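Iron-regulated ABC transporter siderophore-binding protein SirA (Staphylococcus aureus subsp. aureus, PDB 3MWF) captures ferric staphyloferrin B and, as a siderophore-binding component of an iron-regulated ABC transporter, probably delivers it for uptake into the staphylococcal cell. Local coordinates at residues 144-148 / 187-191; 25-29 / 68-74; 10-15 / 95-99. One frame throughout, in Å; residues are numbered along the deposited sequence. Where two conformers were deposited one is given.

Contact 1: 144-148 / 187-191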
ATOM      1  N   VAL A 144       4.763  10.280  11.934  1.00 19.15           N
ATOM      2  CA  VAL A 144       3.746  11.140  11.322  1.00 18.74           C
ATOM      3  C   VAL A 144       3.696  12.498  12.043  1.00 19.65           C
ATOM      4  O   VAL A 144       3.791  13.540  11.391  1.00 19.04           O
ATOM      5  CB  VAL A 144       2.352  10.468  11.330  1.00 19.11           C
ATOM      6  CG1 VAL A 144       1.255  11.473  10.966  1.00 18.97           C
ATOM      7  CG2 VAL A 144       2.348   9.335  10.317  1.00 19.53           C
ATOM      8  N   ALA A 145       3.595  12.466  13.367  1.00 20.64           N
ATOM      9  CA  ALA A 145       3.571  13.716  14.169  1.00 21.51           C
ATOM     10  C   ALA A 145       4.795  14.593  13.899  1.00 21.45           C
ATOM     11  O   ALA A 145       4.662  15.813  13.702  1.00 21.43           O
ATOM     12  CB  ALA A 145       3.424  13.404  15.679  1.00 22.70           C
ATOM     13  N   ALA A 146       5.981  13.987  13.881  1.00 21.02           N
ATOM     14  CA  ALA A 146       7.215  14.708  13.561  1.00 20.48           C
ATOM     15  C   ALA A 146       7.209  15.275  12.153  1.00 19.96           C
ATOM     16  O   ALA A 146       7.682  16.382  11.923  1.00 20.09           O
ATOM     17  CB  ALA A 146       8.445  13.794  13.747  1.00 21.28           C
ATOM     18  N   PHE A 147       6.674  14.513  11.191  1.00 18.04           N
ATOM     19  CA  PHE A 147       6.611  15.028   9.842  1.00 17.67           C
ATOM     20  C   PHE A 147       5.729  16.283   9.744  1.00 18.06           C
ATOM     21  O   PHE A 147       6.083  17.251   9.056  1.00 18.22           O
ATOM     22  CB  PHE A 147       6.097  13.980   8.842  1.00 16.64           C
ATOM     23  CG  PHE A 147       6.040  14.515   7.426  1.00 15.89           C
ATOM     24  CD1 PHE A 147       7.155  14.435   6.590  1.00 15.61           C
ATOM     25  CD2 PHE A 147       4.882  15.162   6.951  1.00 16.50           C
ATOM     26  CE1 PHE A 147       7.127  14.952   5.306  1.00 18.01           C
ATOM     27  CE2 PHE A 147       4.854  15.697   5.654  1.00 18.84           C
ATOM     28  CZ  PHE A 147       5.964  15.593   4.834  1.00 20.07           C
ATOM     29  N   GLN A 148       4.578  16.232  10.396  1.00 19.21           N
ATOM     30  CA  GLN A 148       3.645  17.374  10.404  1.00 20.32           C
ATOM     31  C   GLN A 148       4.324  18.625  10.983  1.00 21.29           C
ATOM     32  O   GLN A 148       4.220  19.708  10.401  1.00 21.83           O
ATOM     33  CB  GLN A 148       2.392  17.027  11.188  1.00 20.75           C
ATOM     34  CG  GLN A 148       1.523  16.012  10.417  1.00 22.48           C
ATOM     35  CD  GLN A 148       0.131  15.904  10.944  1.00 27.28           C
ATOM     36  OE1 GLN A 148      -0.476  14.829  10.919  1.00 28.57           O
ATOM     37  NE2 GLN A 148      -0.405  17.019  11.422  1.00 29.66           N
ATOM     38  N   ASP A 187      -2.667  11.031   6.389  1.00 13.99           N
ATOM     39  CA  ASP A 187      -2.160  10.990   7.763  1.00 15.08           C
ATOM     40  C   ASP A 187      -1.168  12.117   8.030  1.00 14.98           C
ATOM     41  O   ASP A 187      -1.153  12.714   9.121  1.00 15.98           O
ATOM     42  CB  ASP A 187      -1.439   9.655   8.027  1.00 14.24           C
ATOM     43  CG  ASP A 187      -2.384   8.483   8.237  1.00 17.32           C
ATOM     44  OD1 ASP A 187      -3.609   8.652   8.422  1.00 18.37           O
ATOM     45  OD2 ASP A 187      -1.876   7.352   8.255  1.00 19.65           O
ATOM     46  N   LEU A 188      -0.335  12.392   7.045  1.00 15.09           N
ATOM     47  CA  LEU A 188       0.734  13.382   7.159  1.00 15.00           C
ATOM     48  C   LEU A 188       0.233  14.828   7.107  1.00 14.80           C
ATOM     49  O   LEU A 188       1.008  15.760   7.278  1.00 16.21           O
ATOM     50  CB  LEU A 188       1.766  13.139   6.069  1.00 15.28           C
ATOM     51  CG  LEU A 188       2.485  11.805   6.227  1.00 13.73           C
ATOM     52  CD1 LEU A 188       3.314  11.572   5.000  1.00 16.49           C
ATOM     53  CD2 LEU A 188       3.380  11.799   7.531  1.00 14.72           C
ATOM     54  N   GLY A 189      -1.059  14.991   6.845  1.00 14.35           N
ATOM     55  CA  GLY A 189      -1.694  16.314   6.799  1.00 13.88           C
ATOM     56  C   GLY A 189      -1.834  16.992   5.459  1.00 13.88           C
ATOM     57  O   GLY A 189      -2.306  18.136   5.390  1.00 14.42           O
ATOM     58  N   PHE A 190      -1.432  16.313   4.381  1.00 13.03           N
ATOM     59  CA  PHE A 190      -1.650  16.824   3.044  1.00 12.46           C
ATOM     60  C   PHE A 190      -3.135  16.793   2.779  1.00 11.74           C
ATOM     61  O   PHE A 190      -3.819  15.911   3.275  1.00 13.37           O
ATOM     62  CB  PHE A 190      -0.946  15.947   2.001  1.00 13.02           C
ATOM     63  CG  PHE A 190       0.568  16.107   2.003  1.00 13.32           C
ATOM     64  CD1 PHE A 190       1.169  17.158   1.303  1.00 13.47           C
ATOM     65  CD2 PHE A 190       1.369  15.195   2.688  1.00 13.62           C
ATOM     66  CE1 PHE A 190       2.555  17.304   1.280  1.00 17.00           C
ATOM     67  CE2 PHE A 190       2.794  15.345   2.694  1.00 13.47           C
ATOM     68  CZ  PHE A 190       3.369  16.386   2.001  1.00 15.54           C
ATOM     69  N   LYS A 191      -3.606  17.742   1.978  1.00 12.27           N
ATOM     70  CA  LYS A 191      -5.023  17.796   1.591  1.00 12.14           C
ATOM     71  C   LYS A 191      -5.173  17.559   0.096  1.00 12.87           C
ATOM     72  O   LYS A 191      -4.186  17.377  -0.627  1.00 12.71           O
ATOM     73  CB  LYS A 191      -5.633  19.153   1.978  1.00 13.15           C
ATOM     74  CG  LYS A 191      -5.548  19.442   3.450  1.00 11.82           C
ATOM     75  CD  LYS A 191      -6.208  18.393   4.301  1.00 14.29           C
ATOM     76  CE  LYS A 191      -5.996  18.650   5.814  1.00 17.60           C
ATOM     77  NZ  LYS A 191      -6.573  17.567   6.648  1.00 19.02           N
TER
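Where helix 179-187 ends, D187 meets V144 of the long helix 130-155 through its backbone: V144 CG1 rests 3.3 Å from D187 O. The D187 carboxylate looks to other partners, its OD2 forming a salt bridge with K117 and a hydrogen bond with Y140. L188 then carries most of the apolar contact, its two methyls dividing the work. CD2 enters the groove between V144 and F147, 3.9 Å from V144 CG2 and 3.7 Å from F147 CB, while CD1 lies over one face of the F147 ring. With CG of F147 trans to the backbone nitrogen (chi1 -180°), that ring extends from the helix toward the turn. L188 O sits in the ring plane at its edge, and CG of Q148 comes within 3.2 Å of the same L188 O; this carbonyl oxygen is buried without a hydrogen-bonding partner. G189 turns the chain out of the helix with positive phi in a Schellman motif, a classic C-terminal helix stop, which leads F190 back to the contact. The F190 and F147 rings then meet rim to rim, planes 40° apart, with F147 CE2 3.6 Å from F190 CE2. Each ring also has an edge-to-face partner outside the contact, Y288 for F147 and W159 for F190. Helix 277-290 lies against the joint, I284 touching V144 and L188, L287 touching F147 and L188. The loop between helices 179-187 and 194-201 is thus seated on helix 130-155, which runs between the two lobes as in other class III binding proteins; beyond it K191 makes backbone hydrogen bonds with L161 and with A163, where strand 163-168 begins.

Contact 2: 25-29 / 68-74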
ATOM      1  N   VAL A  25       0.526 -18.116   6.516  1.00 16.29           N
ATOM      2  CA  VAL A  25       0.579 -17.896   5.078  1.00 15.22           C
ATOM      3  C   VAL A  25      -0.064 -16.539   4.837  1.00 15.29           C
ATOM      4  O   VAL A  25      -1.185 -16.305   5.271  1.00 15.54           O
ATOM      5  CB  VAL A  25      -0.142 -19.007   4.294  1.00 14.63           C
ATOM      6  CG1 VAL A  25      -0.329 -18.614   2.822  1.00 15.48           C
ATOM      7  CG2 VAL A  25       0.652 -20.324   4.411  1.00 14.79           C
ATOM      8  N   THR A  26       0.651 -15.662   4.134  1.00 13.90           N
ATOM      9  CA  THR A  26       0.185 -14.296   3.871  1.00 12.47           C
ATOM     10  C   THR A  26      -0.164 -14.143   2.413  1.00 12.08           C
ATOM     11  O   THR A  26       0.671 -14.396   1.534  1.00 13.22           O
ATOM     12  CB  THR A  26       1.244 -13.258   4.319  1.00 12.92           C
ATOM     13  OG1 THR A  26       2.543 -13.655   3.838  1.00 12.09           O
ATOM     14  CG2 THR A  26       1.267 -13.150   5.822  1.00 13.02           C
ATOM     15  N   LEU A  27      -1.404 -13.717   2.142  1.00 11.42           N
ATOM     16  CA  LEU A  27      -1.950 -13.680   0.770  1.00 10.46           C
ATOM     17  C   LEU A  27      -2.036 -12.297   0.140  1.00 10.69           C
ATOM     18  O   LEU A  27      -2.629 -12.148  -0.916  1.00 11.62           O
ATOM     19  CB  LEU A  27      -3.339 -14.339   0.731  1.00 10.02           C
ATOM     20  CG  LEU A  27      -3.323 -15.813   1.184  1.00 11.53           C
ATOM     21  CD1 LEU A  27      -4.718 -16.400   1.027  1.00 11.47           C
ATOM     22  CD2 LEU A  27      -2.339 -16.636   0.364  1.00 13.25           C
ATOM     23  N   TYR A  28      -1.464 -11.292   0.799  1.00 10.77           N
ATOM     24  CA  TYR A  28      -1.197 -10.044   0.089  1.00 12.04           C
ATOM     25  C   TYR A  28       0.112  -9.419   0.552  1.00 11.53           C
ATOM     26  O   TYR A  28       0.569  -9.702   1.647  1.00 11.69           O
ATOM     27  CB  TYR A  28      -2.373  -9.065   0.205  1.00 11.34           C
ATOM     28  CG  TYR A  28      -2.814  -8.642   1.573  1.00 11.88           C
ATOM     29  CD1 TYR A  28      -3.792  -9.378   2.264  1.00 10.38           C
ATOM     30  CD2 TYR A  28      -2.365  -7.440   2.136  1.00 11.79           C
ATOM     31  CE1 TYR A  28      -4.269  -8.938   3.511  1.00 11.93           C
ATOM     32  CE2 TYR A  28      -2.819  -7.007   3.386  1.00 12.63           C
ATOM     33  CZ  TYR A  28      -3.797  -7.742   4.044  1.00 12.78           C
ATOM     34  OH  TYR A  28      -4.282  -7.335   5.266  1.00 14.33           O
ATOM     35  N   GLN A  29       0.701  -8.559  -0.289  1.00 11.07           N
ATOM     36  CA  GLN A  29       2.047  -8.040  -0.012  1.00 11.89           C
ATOM     37  C   GLN A  29       2.171  -7.459   1.389  1.00 12.15           C
ATOM     38  O   GLN A  29       3.145  -7.710   2.090  1.00 12.36           O
ATOM     39  CB  GLN A  29       2.371  -6.919  -1.017  1.00 11.42           C
ATOM     40  CG  GLN A  29       2.016  -7.236  -2.482  1.00 10.81           C
ATOM     41  CD  GLN A  29       2.818  -8.390  -3.044  1.00 14.97           C
ATOM     42  OE1 GLN A  29       4.035  -8.423  -2.916  1.00 14.34           O
ATOM     43  NE2 GLN A  29       2.127  -9.360  -3.666  1.00 12.37           N
ATOM     44  N   VAL A  68       3.267 -19.209  -2.759  1.00 16.35           N
ATOM     45  CA  VAL A  68       2.017 -19.901  -3.013  1.00 17.30           C
ATOM     46  C   VAL A  68       1.255 -19.394  -4.234  1.00 17.25           C
ATOM     47  O   VAL A  68       0.106 -19.781  -4.439  1.00 19.82           O
ATOM     48  CB  VAL A  68       1.111 -19.937  -1.763  1.00 17.18           C
ATOM     49  CG1 VAL A  68       1.857 -20.593  -0.614  1.00 16.55           C
ATOM     50  CG2 VAL A  68       0.674 -18.497  -1.366  1.00 18.03           C
ATOM     51  N   GLY A  69       1.889 -18.577  -5.069  1.00 16.22           N
ATOM     52  CA  GLY A  69       1.256 -18.132  -6.305  1.00 15.13           C
ATOM     53  C   GLY A  69       1.073 -16.623  -6.367  1.00 14.48           C
ATOM     54  O   GLY A  69       1.631 -15.891  -5.560  1.00 14.75           O
ATOM     55  N   GLN A  70       0.257 -16.181  -7.314  0.50 14.72           N
ATOM     56  CA  GLN A  70       0.072 -14.757  -7.609  0.50 14.92           C
ATOM     57  C   GLN A  70      -1.061 -14.186  -6.764  0.50 14.37           C
ATOM     58  O   GLN A  70      -2.097 -14.828  -6.563  0.50 14.27           O
ATOM     59  CB  GLN A  70      -0.208 -14.545  -9.101  0.50 15.16           C
ATOM     60  CG  GLN A  70       0.895 -15.104 -10.006  0.50 17.52           C
ATOM     61  CD  GLN A  70       0.741 -14.739 -11.484  0.50 21.83           C
ATOM     62  OE1 GLN A  70       1.686 -14.880 -12.265  0.50 25.30           O
ATOM     63  NE2 GLN A  70      -0.450 -14.293 -11.875  0.50 23.57           N
ATOM     64  N   GLU A  71      -0.868 -12.970  -6.270  1.00 13.46           N
ATOM     65  CA  GLU A  71      -1.869 -12.359  -5.385  1.00 13.58           C
ATOM     66  C   GLU A  71      -3.322 -12.369  -5.908  1.00 13.91           C
ATOM     67  O   GLU A  71      -4.243 -12.568  -5.133  1.00 14.03           O
ATOM     68  CB  GLU A  71      -1.409 -10.962  -4.954  1.00 12.13           C
ATOM     69  CG  GLU A  71      -2.376 -10.292  -3.951  1.00 12.92           C
ATOM     70  CD  GLU A  71      -1.803  -9.056  -3.309  1.00 11.39           C
ATOM     71  OE1 GLU A  71      -0.598  -9.068  -2.921  1.00 11.45           O
ATOM     72  OE2 GLU A  71      -2.611  -8.099  -3.141  1.00 11.69           O
ATOM     73  N   PRO A  72      -3.535 -12.157  -7.224  1.00 14.93           N
ATOM     74  CA  PRO A  72      -4.931 -12.213  -7.687  1.00 16.55           C
ATOM     75  C   PRO A  72      -5.581 -13.600  -7.618  1.00 16.51           C
ATOM     76  O   PRO A  72      -6.809 -13.694  -7.693  1.00 17.92           O
ATOM     77  CB  PRO A  72      -4.820 -11.802  -9.149  1.00 16.92           C
ATOM     78  CG  PRO A  72      -3.624 -10.884  -9.159  1.00 17.10           C
ATOM     79  CD  PRO A  72      -2.656 -11.577  -8.256  1.00 15.52           C
ATOM     80  N   ALA A  73      -4.783 -14.659  -7.508  1.00 17.07           N
ATOM     81  CA  ALA A  73      -5.325 -16.038  -7.505  1.00 16.94           C
ATOM     82  C   ALA A  73      -4.326 -17.034  -6.973  1.00 16.70           C
ATOM     83  O   ALA A  73      -3.710 -17.801  -7.747  1.00 16.76           O
ATOM     84  CB  ALA A  73      -5.797 -16.439  -8.920  1.00 18.09           C
ATOM     85  N   PRO A  74      -4.146 -17.043  -5.649  1.00 15.90           N
ATOM     86  CA  PRO A  74      -3.154 -17.940  -5.044  1.00 16.23           C
ATOM     87  C   PRO A  74      -3.538 -19.413  -5.197  1.00 16.64           C
ATOM     88  O   PRO A  74      -4.713 -19.745  -5.420  1.00 16.18           O
ATOM     89  CB  PRO A  74      -3.168 -17.536  -3.568  1.00 16.42           C
ATOM     90  CG  PRO A  74      -4.505 -16.913  -3.360  1.00 16.65           C
ATOM     91  CD  PRO A  74      -4.734 -16.141  -4.640  1.00 16.37           C
TER
HETATM   92  O   HOH W   1      -4.249 -13.551  -2.597  1.00 16.85           O
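The E71 carboxylate and the Q29 amide lie nearly parallel, their planes 12° apart, and E71 OE1 takes hydrogen bonds from opposite faces of the carboxylate: Q29 N on one, Q29 NE2 on the other. This is the strand-to-helix corner of the Rossmann-like N-terminal lobe, where strand 24-26 passes through Y28 at the N-cap position into helix 29-37. The Q29 N to E71 OE1 bond spans 3.0 Å and comes from above the plane. Q29 NE2 approaches E71 OE1 on the anti side at 2.8 Å, and the bend at chi2 (-64°) folds the glutamine back so that both nitrogens converge on one oxygen; NE2 also bonds to E47 O. E71 reaches them on an extended chain, its other oxygen, OE2, salt-bridged to R93 of the siderophore pocket. The helix start and this arginine would together favour an ionised glutamate. E71 belongs to the type I turn from Q70 to A73, whose P72 touches the bound staphyloferrin B, so the grip on E71 ties a pocket-lining turn to the start of helix 29-37. A water lies 2.7 Å from L27 O and likewise 2.7 Å from E71 O, linking the backbones. Away from these polar groups the contact turns apolar: L27 CD2 fits between two side chains, 3.9 Å from V68 CG2 and 4.1 Å from P74 CB.

Contact 3: 10-15 / 95-99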
ATOM      1  N   HIS A  10     -13.549 -10.365  11.714  1.00 20.40           N
ATOM      2  CA  HIS A  10     -12.779  -9.755  10.631  1.00 18.49           C
ATOM      3  C   HIS A  10     -13.693  -9.513   9.445  1.00 18.95           C
ATOM      4  O   HIS A  10     -14.925  -9.658   9.567  1.00 19.15           O
ATOM      5  CB  HIS A  10     -11.568 -10.645  10.276  1.00 17.63           C
ATOM      6  CG  HIS A  10     -11.947 -12.047   9.938  1.00 16.50           C
ATOM      7  ND1 HIS A  10     -12.360 -12.420   8.679  1.00 16.49           N
ATOM      8  CD2 HIS A  10     -12.016 -13.161  10.706  1.00 15.07           C
ATOM      9  CE1 HIS A  10     -12.663 -13.709   8.681  1.00 17.85           C
ATOM     10  NE2 HIS A  10     -12.466 -14.179   9.901  1.00 16.26           N
ATOM     11  N   ALA A  11     -13.121  -9.136   8.301  1.00 18.16           N
ATOM     12  CA  ALA A  11     -13.940  -8.704   7.173  1.00 18.42           C
ATOM     13  C   ALA A  11     -14.832  -9.781   6.571  1.00 18.96           C
ATOM     14  O   ALA A  11     -15.817  -9.462   5.918  1.00 19.64           O
ATOM     15  CB  ALA A  11     -13.047  -8.048   6.066  1.00 18.07           C
ATOM     16  N   MET A  12     -14.493 -11.050   6.794  1.00 17.60           N
ATOM     17  CA  MET A  12     -15.247 -12.125   6.189  1.00 19.11           C
ATOM     18  C   MET A  12     -16.004 -12.980   7.196  1.00 18.91           C
ATOM     19  O   MET A  12     -16.531 -14.033   6.840  1.00 20.34           O
ATOM     20  CB  MET A  12     -14.336 -13.003   5.336  1.00 18.97           C
ATOM     21  CG  MET A  12     -13.955 -12.391   4.013  1.00 21.55           C
ATOM     22  SD  MET A  12     -15.396 -12.171   2.946  1.00 26.08           S
ATOM     23  CE  MET A  12     -15.894 -13.878   2.585  1.00 25.09           C
ATOM     24  N   GLY A  13     -16.074 -12.529   8.436  1.00 19.30           N
ATOM     25  CA  GLY A  13     -16.838 -13.266   9.446  1.00 20.00           C
ATOM     26  C   GLY A  13     -16.055 -13.434  10.720  1.00 20.54           C
ATOM     27  O   GLY A  13     -15.252 -12.576  11.078  1.00 19.65           O
ATOM     28  N   THR A  14     -16.313 -14.543  11.419  1.00 20.48           N
ATOM     29  CA  THR A  14     -15.627 -14.857  12.667  1.00 21.54           C
ATOM     30  C   THR A  14     -14.765 -16.105  12.520  1.00 21.24           C
ATOM     31  O   THR A  14     -15.209 -17.110  11.951  1.00 21.87           O
ATOM     32  CB  THR A  14     -16.674 -15.107  13.787  1.00 21.35           C
ATOM     33  OG1 THR A  14     -17.423 -13.898  13.990  1.00 24.05           O
ATOM     34  CG2 THR A  14     -16.011 -15.532  15.072  1.00 23.09           C
ATOM     35  N   THR A  15     -13.547 -16.043  13.058  1.00 21.73           N
ATOM     36  CA  THR A  15     -12.597 -17.163  12.989  1.00 22.34           C
ATOM     37  C   THR A  15     -12.054 -17.511  14.359  1.00 23.73           C
ATOM     38  O   THR A  15     -11.633 -16.622  15.087  1.00 23.65           O
ATOM     39  CB  THR A  15     -11.422 -16.836  12.004  1.00 21.53           C
ATOM     40  OG1 THR A  15     -11.946 -16.792  10.683  1.00 20.29           O
ATOM     41  CG2 THR A  15     -10.331 -17.901  12.040  1.00 20.61           C
ATOM     42  N   GLU A  95     -12.271 -13.003  -1.607  1.00 14.71           N
ATOM     43  CA  GLU A  95     -13.639 -13.203  -1.072  1.00 16.25           C
ATOM     44  C   GLU A  95     -14.226 -14.524  -1.566  1.00 16.76           C
ATOM     45  O   GLU A  95     -14.830 -15.256  -0.776  1.00 15.97           O
ATOM     46  CB  GLU A  95     -14.576 -12.064  -1.470  1.00 17.02           C
ATOM     47  CG  GLU A  95     -15.985 -12.229  -0.866  1.00 21.32           C
ATOM     48  CD  GLU A  95     -16.842 -11.001  -1.058  1.00 29.59           C
ATOM     49  OE1 GLU A  95     -16.389 -10.064  -1.752  1.00 30.93           O
ATOM     50  OE2 GLU A  95     -17.971 -10.972  -0.521  1.00 31.22           O
ATOM     51  N   LYS A  96     -14.027 -14.822  -2.855  1.00 17.69           N
ATOM     52  CA  LYS A  96     -14.677 -15.977  -3.479  1.00 19.47           C
ATOM     53  C   LYS A  96     -14.104 -17.331  -3.041  1.00 19.00           C
ATOM     54  O   LYS A  96     -14.770 -18.353  -3.184  1.00 19.33           O
ATOM     55  CB  LYS A  96     -14.684 -15.831  -5.012  1.00 21.46           C
ATOM     56  CG  LYS A  96     -15.684 -14.786  -5.526  1.00 25.90           C
ATOM     57  CD  LYS A  96     -15.847 -14.878  -7.049  1.00 33.56           C
ATOM     58  CE  LYS A  96     -17.170 -14.271  -7.533  1.00 37.16           C
ATOM     59  NZ  LYS A  96     -17.216 -12.776  -7.372  1.00 39.46           N
ATOM     60  N   VAL A  97     -12.880 -17.342  -2.508  1.00 17.30           N
ATOM     61  CA  VAL A  97     -12.277 -18.574  -2.027  1.00 17.23           C
ATOM     62  C   VAL A  97     -12.142 -18.625  -0.493  1.00 15.80           C
ATOM     63  O   VAL A  97     -11.449 -19.482   0.030  1.00 15.48           O
ATOM     64  CB  VAL A  97     -10.897 -18.820  -2.674  1.00 18.11           C
ATOM     65  CG1 VAL A  97     -11.038 -18.818  -4.185  1.00 19.95           C
ATOM     66  CG2 VAL A  97      -9.889 -17.752  -2.216  1.00 17.61           C
ATOM     67  N   TYR A  98     -12.745 -17.662   0.211  1.00 15.21           N
ATOM     68  CA  TYR A  98     -12.602 -17.604   1.671  1.00 14.23           C
ATOM     69  C   TYR A  98     -13.000 -18.925   2.351  1.00 14.24           C
ATOM     70  O   TYR A  98     -12.319 -19.370   3.286  1.00 13.63           O
ATOM     71  CB  TYR A  98     -13.416 -16.441   2.291  1.00 15.13           C
ATOM     72  CG  TYR A  98     -13.356 -16.486   3.790  1.00 14.99           C
ATOM     73  CD1 TYR A  98     -12.208 -16.080   4.477  1.00 13.64           C
ATOM     74  CD2 TYR A  98     -14.433 -16.978   4.531  1.00 16.59           C
ATOM     75  CE1 TYR A  98     -12.138 -16.132   5.871  1.00 16.37           C
ATOM     76  CE2 TYR A  98     -14.376 -17.048   5.931  1.00 18.23           C
ATOM     77  CZ  TYR A  98     -13.230 -16.627   6.588  1.00 19.74           C
ATOM     78  OH  TYR A  98     -13.195 -16.702   7.956  1.00 18.04           O
ATOM     79  N   ASP A  99     -14.105 -19.533   1.908  1.00 14.13           N
ATOM     80  CA  ASP A  99     -14.533 -20.804   2.535  1.00 14.55           C
ATOM     81  C   ASP A  99     -13.496 -21.911   2.289  1.00 15.20           C
ATOM     82  O   ASP A  99     -13.246 -22.743   3.190  1.00 15.18           O
ATOM     83  CB  ASP A  99     -15.889 -21.286   2.016  1.00 14.37           C
ATOM     84  CG  ASP A  99     -17.059 -20.382   2.392  1.00 14.07           C
ATOM     85  OD1 ASP A  99     -16.910 -19.394   3.153  1.00 16.20           O
ATOM     86  OD2 ASP A  99     -18.152 -20.656   1.853  1.00 13.35           O
TER
HETATM   87  O   HOH W   2     -15.189 -17.762   9.251  1.00 29.59           O
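Y98 throws its ring off the start of helix 98-104 with CG trans to the backbone nitrogen (chi1 175°), and M12 curls around it through bends at chi2 and chi3 that bring M12 CE within 3.6 Å of Y98 CB. M12 CB stands 3.7 Å from the Y98 ring centroid, only 6° off the normal, a CH-pi contact. M12 SD keeps an oblique Met-aromatic position and lies 3.9 Å from E95 CG. At the far end of the ring, Y98 OH comes to the edge of the H10 imidazole, 3.1 Å from H10 CE1. It also lies 3.0 Å from T15 OG1, and both hydroxyls hydrogen-bond T107 O of strand 107-110. A water beside the Y98 edge bridges Y98 OH to T14 O. The type I turn of the hairpin 6-10/13-17 is thus fastened to helix 98-104, at the surface. H10 bonds within the hairpin at both nitrogens: H10 NE2 donates to T15 OG1 at 2.8 Å, and H10 ND1 accepts from M12 N at 3.2 Å. That pattern is consistent with a neutral imidazole protonated on NE2.

The three contacts illustrate how chemistry follows place. Contact 2 is buried and sits beside the ligand pocket; its hydrogen-bonded carboxylate is backed by a small apolar patch. Contact 1, partly buried and on the opposite side of the chain's centre, relies on leucine and phenylalanine packing against the helix 130-155. Contact 3 lies at the surface and mixes a methionine-tyrosine pairing with hydroxyls and water. Contacts 2 and 3 are neighbours, their centres about 15 Å apart, and contact 2 is nested within the chain loop that contact 3 closes; strands 13-17 and 24-26 follow one another. Contact 1 shares no element with them, its centre lying more than 30 Å from either.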